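Local coordinates for protein putative mandelate racemase/muconate lactonizing enzyme (Bordetella bronchiseptica, PDB 3DDM) that is of unknown function but belongs to the mandelate racemase/muconate lactonizing enzyme family of the enolase superfamily, at residues D161-K166 / R172-K177. The protein carries 1 engineered substitution. Numbering follows the deposited sequence.
Sequences DVVARK and RAFKLK
Phe174 of strand 174-177 lays its ring against helix 159-169 and meets Val163 and Lys166, one turn apart. The two residues use different parts of the ring. Val163 lies over a face. The CG1 methyl of Val163 sits 4.1 Å from the centroid of the Phe174 ring and only 4° off the ring normal, a CH-pi contact. Lys166 comes to the edge instead. Lys166 CB lies near the ring plane, 3.8 Å from Phe174 CE1. The backbone O of Val163 also approaches CE1 of Phe174, at 3.8 Å. The ring reaches the helix because CG of Phe174 stands beside its own backbone N and anti to the carbonyl carbon (chi1 -47°).

Beyond CB, Lys166 bends at chi2 and chi3 and leads its amine away from the ring. There NZ forms a salt bridge with Glu169 and a hydrogen bond to the carbonyl O of Ala339. Leu196 of helix 182-196 touches both Val163 and Phe174.

The contact packs the helix of a beta-alpha-beta unit against its second strand, in the TIM-barrel-like domain of the enolase superfamily. Strands 146-154 and 174-177 pair in parallel. No hydrogen bond crosses between the two segments. The contact is buried and mostly apolar, with one helix carbonyl at the ring, and the lysine contributes its aliphatic base while its NZ is bonded away from the phenylalanine ring.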
loop_
_atom_site.group_PDB
_atom_site.type_symbol
_atom_site.label_atom_id
_atom_site.label_comp_id
_atom_site.label_asym_id
_atom_site.label_seq_id
_atom_site.Cartn_x
_atom_site.Cartn_y
_atom_site.Cartn_z
ATOM N N ASP A 161 -19.688 28.527 13.413
ATOM C CA ASP A 161 -19.552 28.249 14.838
ATOM C C ASP A 161 -18.132 27.895 15.259
ATOM O O ASP A 161 -17.585 28.515 16.170
ATOM C CB ASP A 161 -20.481 27.118 15.266
ATOM C CG ASP A 161 -21.938 27.536 15.279
ATOM O OD1 ASP A 161 -22.207 28.753 15.425
ATOM O OD2 ASP A 161 -22.814 26.648 15.161
ATOM N N VAL A 162 -17.528 26.901 14.615
ATOM C CA VAL A 162 -16.173 26.528 14.990
ATOM C C VAL A 162 -15.169 27.593 14.551
ATOM O O VAL A 162 -14.142 27.780 15.196
ATOM C CB VAL A 162 -15.762 25.133 14.426
ATOM C CG1 VAL A 162 -16.968 24.401 13.912
ATOM C CG2 VAL A 162 -14.707 25.283 13.361
ATOM N N VAL A 163 -15.459 28.297 13.461
ATOM C CA VAL A 163 -14.550 29.351 13.014
ATOM C C VAL A 163 -14.512 30.435 14.087
ATOM O O VAL A 163 -13.472 31.015 14.366
ATOM C CB VAL A 163 -15.009 29.990 11.684
ATOM C CG1 VAL A 163 -14.304 31.329 11.479
ATOM C CG2 VAL A 163 -14.706 29.051 10.525
ATOM N N ALA A 164 -15.659 30.712 14.687
ATOM C CA ALA A 164 -15.711 31.716 15.733
ATOM C C ALA A 164 -14.844 31.229 16.899
ATOM O O ALA A 164 -13.988 31.956 17.418
ATOM C CB ALA A 164 -17.154 31.919 16.190
ATOM N N ARG A 165 -15.065 29.976 17.279
ATOM C CA ARG A 165 -14.350 29.346 18.377
ATOM C C ARG A 165 -12.835 29.347 18.168
ATOM O O ARG A 165 -12.085 29.681 19.085
ATOM C CB ARG A 165 -14.853 27.912 18.549
ATOM C CG ARG A 165 -14.582 27.314 19.911
ATOM C CD ARG A 165 -15.022 25.864 19.981
ATOM N NE ARG A 165 -14.049 24.967 19.361
ATOM C CZ ARG A 165 -14.317 24.154 18.341
ATOM N NH1 ARG A 165 -15.536 24.124 17.815
ATOM N NH2 ARG A 165 -13.364 23.364 17.851
ATOM N N LYS A 166 -12.390 28.983 16.966
ATOM C CA LYS A 166 -10.962 28.933 16.667
ATOM C C LYS A 166 -10.362 30.330 16.582
ATOM O O LYS A 166 -9.170 30.536 16.847
ATOM C CB LYS A 166 -10.719 28.189 15.355
ATOM C CG LYS A 166 -11.400 26.830 15.269
ATOM C CD LYS A 166 -11.102 25.944 16.464
ATOM C CE LYS A 166 -9.640 25.542 16.512
ATOM N NZ LYS A 166 -9.409 24.615 17.650
ATOM N N ARG A 172 -5.946 33.068 12.961
ATOM C CA ARG A 172 -6.231 34.152 12.027
ATOM C C ARG A 172 -6.294 33.681 10.560
ATOM O O ARG A 172 -6.168 34.487 9.634
ATOM C CB ARG A 172 -5.183 35.266 12.181
ATOM C CG ARG A 172 -5.158 35.920 13.560
ATOM C CD ARG A 172 -6.452 36.684 13.838
ATOM N NE ARG A 172 -6.609 37.049 15.248
ATOM C CZ ARG A 172 -7.257 36.317 16.155
ATOM N NH1 ARG A 172 -7.827 35.166 15.823
ATOM N NH2 ARG A 172 -7.339 36.741 17.408
ATOM N N ALA A 173 -6.487 32.379 10.359
ATOM C CA ALA A 173 -6.597 31.781 9.024
ATOM C C ALA A 173 -7.361 30.466 9.192
ATOM O O ALA A 173 -7.175 29.757 10.181
ATOM C CB ALA A 173 -5.218 31.528 8.425
ATOM N N PHE A 174 -8.222 30.144 8.230
ATOM C CA PHE A 174 -9.041 28.937 8.328
ATOM C C PHE A 174 -9.202 28.169 7.015
ATOM O O PHE A 174 -9.162 28.757 5.933
ATOM C CB PHE A 174 -10.428 29.328 8.858
ATOM C CG PHE A 174 -10.379 30.245 10.048
ATOM C CD1 PHE A 174 -10.387 29.734 11.344
ATOM C CD2 PHE A 174 -10.224 31.618 9.872
ATOM C CE1 PHE A 174 -10.232 30.577 12.450
ATOM C CE2 PHE A 174 -10.065 32.467 10.969
ATOM C CZ PHE A 174 -10.067 31.949 12.260
ATOM N N LYS A 175 -9.370 26.850 7.129
ATOM C CA LYS A 175 -9.585 25.991 5.973
ATOM C C LYS A 175 -10.849 25.166 6.192
ATOM O O LYS A 175 -10.978 24.475 7.200
ATOM C CB LYS A 175 -8.396 25.053 5.733
ATOM C CG LYS A 175 -8.531 24.238 4.431
ATOM C CD LYS A 175 -7.238 23.530 4.012
ATOM C CE LYS A 175 -6.885 22.382 4.930
ATOM N NZ LYS A 175 -5.598 21.737 4.558
ATOM N N LEU A 176 -11.772 25.257 5.235
ATOM C CA LEU A 176 -13.046 24.542 5.270
ATOM C C LEU A 176 -13.025 23.248 4.460
ATOM O O LEU A 176 -12.317 23.141 3.459
ATOM C CB LEU A 176 -14.159 25.427 4.706
ATOM C CG LEU A 176 -14.806 26.523 5.555
ATOM C CD1 LEU A 176 -13.790 27.164 6.501
ATOM C CD2 LEU A 176 -15.419 27.553 4.617
ATOM N N LYS A 177 -13.815 22.276 4.903
ATOM C CA LYS A 177 -13.933 20.999 4.211
ATOM C C LYS A 177 -15.123 21.151 3.274
ATOM O O LYS A 177 -16.170 21.652 3.670
ATOM C CB LYS A 177 -14.236 19.854 5.191
ATOM C CG LYS A 177 -13.236 19.640 6.324
ATOM C CD LYS A 177 -12.315 18.449 6.083
ATOM C CE LYS A 177 -11.000 18.870 5.415
ATOM N NZ LYS A 177 -10.072 17.712 5.174
#